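Local coordinates for glycosyl hydrolase family 88 (Pedobacter heparinus, PDB 3WIW), which probably removes the unsaturated glucuronyl residue from heparin-derived oligosaccharides, as an unsaturated glucuronyl hydrolase with specificity for heparin, at residues F267-M279 / L316-Y329. Residues are numbered along the deposited sequence; the frame is centred on the assembly and turned at random. Where two conformers were deposited one is given.
Sequences FIEHAEHIAAFIM and LLDLSTQVKDGQKY
Y329 donates a short hydrogen bond from OH to OE2 of E272, 2.5 Å, joining two neighbouring parts of the alpha6/alpha6-barrel. Segments 267-279 and 316-322, on helices 265-279 and 306-322, cross at -127°, and the chain then leads into helix 327-340, which carries Y329. E272 uses its anti lone pair, with its carboxylate plane turned 78° from the ring. A water also donates to Y329 OH and to E272 O, tying the phenol to the helix backbone. M279 meets the ring at its edge, a Met-aromatic contact with SD 3.6 Å from Y329 CD1. L319 CD2 covers one ring face and K328 CG the other, so the ring's rotation is restricted between them. A phenylalanine in place of Y329 would probably leave the E272 carboxylate without its hydroxyl donor and the water without one of its two acceptors. L319 is also a knob in the hole formed by I268, A271, E272 and A275. L319 CG lies anti to the backbone N (chi1 -172°), which helps bring L319 CD1 to 4.0 Å from A271 CB. Beside it, I268 CD1 rests 3.6 Å from V323 CG1. Further out, Q322 NE2 hydrogen-bonds to T256 O of helix 245-262.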
loop_
_atom_site.group_PDB
_atom_site.type_symbol
_atom_site.label_atom_id
_atom_site.label_comp_id
_atom_site.label_asym_id
_atom_site.label_seq_id
_atom_site.Cartn_x
_atom_site.Cartn_y
_atom_site.Cartn_z
ATOM N N PHE A 267 -14.526 -9.833 -7.789
ATOM C CA PHE A 267 -13.263 -9.293 -7.320
ATOM C C PHE A 267 -12.267 -10.384 -6.919
ATOM O O PHE A 267 -11.077 -10.266 -7.193
ATOM C CB PHE A 267 -13.500 -8.337 -6.155
ATOM C CG PHE A 267 -14.290 -7.107 -6.512
ATOM C CD1 PHE A 267 -14.209 -6.523 -7.776
ATOM C CD2 PHE A 267 -15.110 -6.514 -5.556
ATOM C CE1 PHE A 267 -14.938 -5.353 -8.060
ATOM C CE2 PHE A 267 -15.846 -5.374 -5.846
ATOM C CZ PHE A 267 -15.753 -4.788 -7.091
ATOM N N ILE A 268 -12.729 -11.442 -6.255
ATOM C CA ILE A 268 -11.810 -12.518 -5.879
ATOM C C ILE A 268 -11.332 -13.281 -7.122
ATOM O O ILE A 268 -10.162 -13.672 -7.220
ATOM C CB ILE A 268 -12.381 -13.466 -4.780
ATOM C CG1 ILE A 268 -11.270 -14.323 -4.167
ATOM C CG2 ILE A 268 -13.481 -14.358 -5.318
ATOM C CD1 ILE A 268 -11.770 -15.202 -3.020
ATOM N N GLU A 269 -12.229 -13.478 -8.083
ATOM C CA GLU A 269 -11.832 -14.115 -9.335
ATOM C C GLU A 269 -10.751 -13.280 -10.005
ATOM O O GLU A 269 -9.739 -13.804 -10.468
ATOM C CB GLU A 269 -13.029 -14.271 -10.271
ATOM C CG GLU A 269 -14.102 -15.226 -9.754
ATOM C CD GLU A 269 -15.455 -15.056 -10.446
ATOM O OE1 GLU A 269 -15.605 -14.126 -11.274
ATOM O OE2 GLU A 269 -16.369 -15.855 -10.161
ATOM N N HIS A 270 -10.947 -11.967 -10.039
ATOM C CA HIS A 270 -9.958 -11.091 -10.662
ATOM C C HIS A 270 -8.637 -11.131 -9.892
ATOM O O HIS A 270 -7.556 -11.226 -10.497
ATOM C CB HIS A 270 -10.499 -9.680 -10.790
ATOM C CG HIS A 270 -9.760 -8.837 -11.776
ATOM N ND1 HIS A 270 -9.715 -9.135 -13.124
ATOM C CD2 HIS A 270 -9.048 -7.701 -11.613
ATOM C CE1 HIS A 270 -9.007 -8.211 -13.748
ATOM N NE2 HIS A 270 -8.575 -7.339 -12.850
ATOM N N ALA A 271 -8.714 -11.122 -8.567
ATOM C CA ALA A 271 -7.524 -11.241 -7.738
ATOM C C ALA A 271 -6.724 -12.514 -8.042
ATOM O O ALA A 271 -5.485 -12.474 -8.116
ATOM C CB ALA A 271 -7.859 -11.151 -6.259
ATOM N N GLU A 272 -7.419 -13.633 -8.226
ATOM C CA GLU A 272 -6.715 -14.870 -8.524
ATOM C C GLU A 272 -6.050 -14.828 -9.895
ATOM O O GLU A 272 -4.955 -15.369 -10.054
ATOM C CB GLU A 272 -7.632 -16.092 -8.383
ATOM C CG GLU A 272 -8.038 -16.356 -6.939
ATOM C CD GLU A 272 -8.457 -17.797 -6.723
ATOM O OE1 GLU A 272 -9.680 -18.042 -6.698
ATOM O OE2 GLU A 272 -7.560 -18.679 -6.596
ATOM N N HIS A 273 -6.698 -14.196 -10.873
ATOM C CA HIS A 273 -6.075 -14.043 -12.200
ATOM C C HIS A 273 -4.814 -13.183 -12.117
ATOM O O HIS A 273 -3.773 -13.528 -12.695
ATOM C CB HIS A 273 -7.040 -13.445 -13.235
ATOM C CG HIS A 273 -8.167 -14.353 -13.621
ATOM N ND1 HIS A 273 -7.968 -15.647 -14.052
ATOM C CD2 HIS A 273 -9.508 -14.142 -13.674
ATOM C CE1 HIS A 273 -9.133 -16.200 -14.333
ATOM N NE2 HIS A 273 -10.082 -15.308 -14.110
ATOM N N ILE A 274 -4.891 -12.080 -11.382
ATOM C CA ILE A 274 -3.726 -11.237 -11.168
ATOM C C ILE A 274 -2.619 -12.017 -10.447
ATOM O O ILE A 274 -1.456 -11.985 -10.858
ATOM C CB ILE A 274 -4.090 -9.964 -10.377
ATOM C CG1 ILE A 274 -5.038 -9.070 -11.189
ATOM C CG2 ILE A 274 -2.807 -9.186 -10.013
ATOM C CD1 ILE A 274 -5.655 -7.957 -10.329
ATOM N N ALA A 275 -2.997 -12.777 -9.423
ATOM C CA ALA A 275 -2.018 -13.512 -8.631
ATOM C C ALA A 275 -1.253 -14.491 -9.514
ATOM O O ALA A 275 -0.037 -14.639 -9.388
ATOM C CB ALA A 275 -2.696 -14.253 -7.487
ATOM N N ALA A 276 -1.953 -15.178 -10.409
ATOM C CA ALA A 276 -1.297 -16.102 -11.331
ATOM C C ALA A 276 -0.348 -15.392 -12.295
ATOM O O ALA A 276 0.764 -15.868 -12.529
ATOM C CB ALA A 276 -2.341 -16.930 -12.090
ATOM N N PHE A 277 -0.773 -14.259 -12.849
ATOM C CA PHE A 277 0.092 -13.463 -13.709
ATOM C C PHE A 277 1.399 -13.098 -12.991
ATOM O O PHE A 277 2.489 -13.238 -13.558
ATOM C CB PHE A 277 -0.633 -12.199 -14.196
ATOM C CG PHE A 277 0.284 -11.213 -14.882
ATOM C CD1 PHE A 277 0.762 -11.451 -16.179
ATOM C CD2 PHE A 277 0.713 -10.069 -14.214
ATOM C CE1 PHE A 277 1.640 -10.548 -16.785
ATOM C CE2 PHE A 277 1.592 -9.167 -14.829
ATOM C CZ PHE A 277 2.053 -9.416 -16.109
ATOM N N ILE A 278 1.295 -12.682 -11.729
ATOM C CA ILE A 278 2.453 -12.292 -10.927
ATOM C C ILE A 278 3.311 -13.506 -10.536
ATOM O O ILE A 278 4.525 -13.539 -10.794
ATOM C CB ILE A 278 2.008 -11.508 -9.673
ATOM C CG1 ILE A 278 1.461 -10.131 -10.082
ATOM C CG2 ILE A 278 3.170 -11.361 -8.707
ATOM C CD1 ILE A 278 0.784 -9.354 -8.950
ATOM N N MET A 279 2.678 -14.525 -9.970
ATOM C CA MET A 279 3.419 -15.643 -9.399
ATOM C C MET A 279 4.114 -16.484 -10.466
ATOM O O MET A 279 5.197 -17.018 -10.244
ATOM C CB MET A 279 2.487 -16.524 -8.565
ATOM C CG MET A 279 2.004 -15.825 -7.290
ATOM S SD MET A 279 0.626 -16.673 -6.484
ATOM C CE MET A 279 1.388 -18.222 -6.037
ATOM N N LEU A 316 -1.411 -11.536 -0.760
ATOM C CA LEU A 316 -1.498 -12.988 -0.914
ATOM C C LEU A 316 -1.894 -13.686 0.377
ATOM O O LEU A 316 -2.598 -14.703 0.352
ATOM C CB LEU A 316 -0.200 -13.571 -1.479
ATOM C CG LEU A 316 0.108 -13.244 -2.942
ATOM C CD1 LEU A 316 1.425 -13.898 -3.299
ATOM C CD2 LEU A 316 -1.001 -13.735 -3.867
ATOM N N LEU A 317 -1.475 -13.133 1.514
ATOM C CA LEU A 317 -1.891 -13.705 2.796
ATOM C C LEU A 317 -3.406 -13.563 2.997
ATOM O O LEU A 317 -4.063 -14.528 3.378
ATOM C CB LEU A 317 -1.124 -13.060 3.945
ATOM C CG LEU A 317 0.350 -13.474 3.997
ATOM C CD1 LEU A 317 1.150 -12.520 4.893
ATOM C CD2 LEU A 317 0.494 -14.936 4.452
ATOM N N ASP A 318 -3.970 -12.389 2.712
ATOM C CA ASP A 318 -5.424 -12.274 2.776
ATOM C C ASP A 318 -6.096 -13.143 1.710
ATOM O O ASP A 318 -7.110 -13.771 1.981
ATOM C CB ASP A 318 -5.893 -10.828 2.673
ATOM C CG ASP A 318 -6.119 -10.191 4.037
ATOM O OD1 ASP A 318 -5.566 -10.680 5.060
ATOM O OD2 ASP A 318 -6.832 -9.181 4.076
ATOM N N LEU A 319 -5.532 -13.205 0.504
ATOM C CA LEU A 319 -6.143 -14.013 -0.546
ATOM C C LEU A 319 -6.192 -15.474 -0.116
ATOM O O LEU A 319 -7.188 -16.173 -0.369
ATOM C CB LEU A 319 -5.364 -13.861 -1.847
ATOM C CG LEU A 319 -5.992 -14.500 -3.084
ATOM C CD1 LEU A 319 -7.360 -13.910 -3.392
ATOM C CD2 LEU A 319 -5.061 -14.368 -4.295
ATOM N N SER A 320 -5.118 -15.931 0.543
ATOM C CA SER A 320 -5.036 -17.325 0.980
ATOM C C SER A 320 -6.188 -17.722 1.924
ATOM O O SER A 320 -6.584 -18.902 1.975
ATOM C CB SER A 320 -3.674 -17.626 1.620
ATOM O OG SER A 320 -3.599 -17.203 2.967
ATOM N N THR A 321 -6.747 -16.751 2.653
ATOM C CA THR A 321 -7.824 -17.045 3.604
ATOM C C THR A 321 -9.205 -16.932 2.976
ATOM O O THR A 321 -10.204 -17.341 3.583
ATOM C CB THR A 321 -7.768 -16.119 4.838
ATOM O OG1 THR A 321 -8.112 -14.777 4.453
ATOM C CG2 THR A 321 -6.373 -16.151 5.460
ATOM N N GLN A 322 -9.272 -16.353 1.778
ATOM C CA GLN A 322 -10.549 -16.069 1.114
ATOM C C GLN A 322 -10.938 -17.140 0.106
ATOM O O GLN A 322 -12.121 -17.390 -0.122
ATOM C CB GLN A 322 -10.484 -14.725 0.389
ATOM C CG GLN A 322 -10.251 -13.536 1.274
ATOM C CD GLN A 322 -9.826 -12.327 0.474
ATOM O OE1 GLN A 322 -9.385 -12.438 -0.674
ATOM N NE2 GLN A 322 -9.943 -11.172 1.070
ATOM N N VAL A 323 -9.940 -17.770 -0.502
ATOM C CA VAL A 323 -10.181 -18.697 -1.611
ATOM C C VAL A 323 -10.353 -20.132 -1.148
ATOM O O VAL A 323 -10.077 -20.455 0.003
ATOM C CB VAL A 323 -9.023 -18.688 -2.646
ATOM C CG1 VAL A 323 -8.821 -17.301 -3.242
ATOM C CG2 VAL A 323 -7.746 -19.197 -2.007
ATOM N N LYS A 324 -10.776 -20.977 -2.084
ATOM C CA LYS A 324 -11.029 -22.396 -1.866
ATOM C C LYS A 324 -9.779 -23.160 -1.423
ATOM O O LYS A 324 -9.799 -23.867 -0.416
ATOM C CB LYS A 324 -11.592 -23.011 -3.153
ATOM C CG LYS A 324 -12.697 -24.019 -2.944
ATOM C CD LYS A 324 -13.720 -23.965 -4.075
ATOM C CE LYS A 324 -13.112 -24.345 -5.422
ATOM N NZ LYS A 324 -14.123 -24.236 -6.520
ATOM N N ASP A 325 -8.701 -23.034 -2.183
ATOM C CA ASP A 325 -7.435 -23.650 -1.779
ATOM C C ASP A 325 -6.298 -22.632 -1.833
ATOM O O ASP A 325 -5.747 -22.306 -2.888
ATOM C CB ASP A 325 -7.132 -24.941 -2.551
ATOM C CG ASP A 325 -6.835 -24.704 -4.015
ATOM O OD1 ASP A 325 -7.430 -23.775 -4.604
ATOM O OD2 ASP A 325 -6.002 -25.454 -4.575
ATOM N N GLY A 326 -5.971 -22.110 -0.663
ATOM C CA GLY A 326 -5.131 -20.938 -0.592
ATOM C C GLY A 326 -3.669 -21.230 -0.320
ATOM O O GLY A 326 -2.896 -20.288 -0.234
ATOM N N GLN A 327 -3.290 -22.502 -0.180
ATOM C CA GLN A 327 -1.925 -22.826 0.242
ATOM C C GLN A 327 -0.854 -22.252 -0.688
ATOM O O GLN A 327 0.149 -21.724 -0.203
ATOM C CB GLN A 327 -1.720 -24.334 0.461
ATOM C CG GLN A 327 -0.262 -24.751 0.824
ATOM C CD GLN A 327 0.301 -24.101 2.105
ATOM O OE1 GLN A 327 -0.444 -23.641 2.980
ATOM N NE2 GLN A 327 1.634 -24.068 2.208
ATOM N N LYS A 328 -1.076 -22.294 -2.004
ATOM C CA LYS A 328 -0.070 -21.754 -2.935
ATOM C C LYS A 328 0.169 -20.261 -2.712
ATOM O O LYS A 328 1.291 -19.780 -2.837
ATOM C CB LYS A 328 -0.420 -22.024 -4.404
ATOM C CG LYS A 328 -1.702 -21.369 -4.888
ATOM C CD LYS A 328 -1.940 -21.645 -6.370
ATOM C CE LYS A 328 -3.283 -21.074 -6.818
ATOM N NZ LYS A 328 -4.432 -21.569 -6.001
ATOM N N TYR A 329 -0.886 -19.529 -2.355
ATOM C CA TYR A 329 -0.754 -18.105 -2.055
ATOM C C TYR A 329 -0.027 -17.882 -0.733
ATOM O O TYR A 329 0.867 -17.030 -0.639
ATOM C CB TYR A 329 -2.127 -17.430 -2.018
ATOM C CG TYR A 329 -2.919 -17.609 -3.283
ATOM C CD1 TYR A 329 -2.348 -17.329 -4.530
ATOM C CD2 TYR A 329 -4.240 -18.034 -3.241
ATOM C CE1 TYR A 329 -3.083 -17.484 -5.707
ATOM C CE2 TYR A 329 -4.984 -18.193 -4.406
ATOM C CZ TYR A 329 -4.400 -17.909 -5.639
ATOM O OH TYR A 329 -5.132 -18.058 -6.797
HETATM O O HOH W 1 -3.994 -17.773 -9.079
#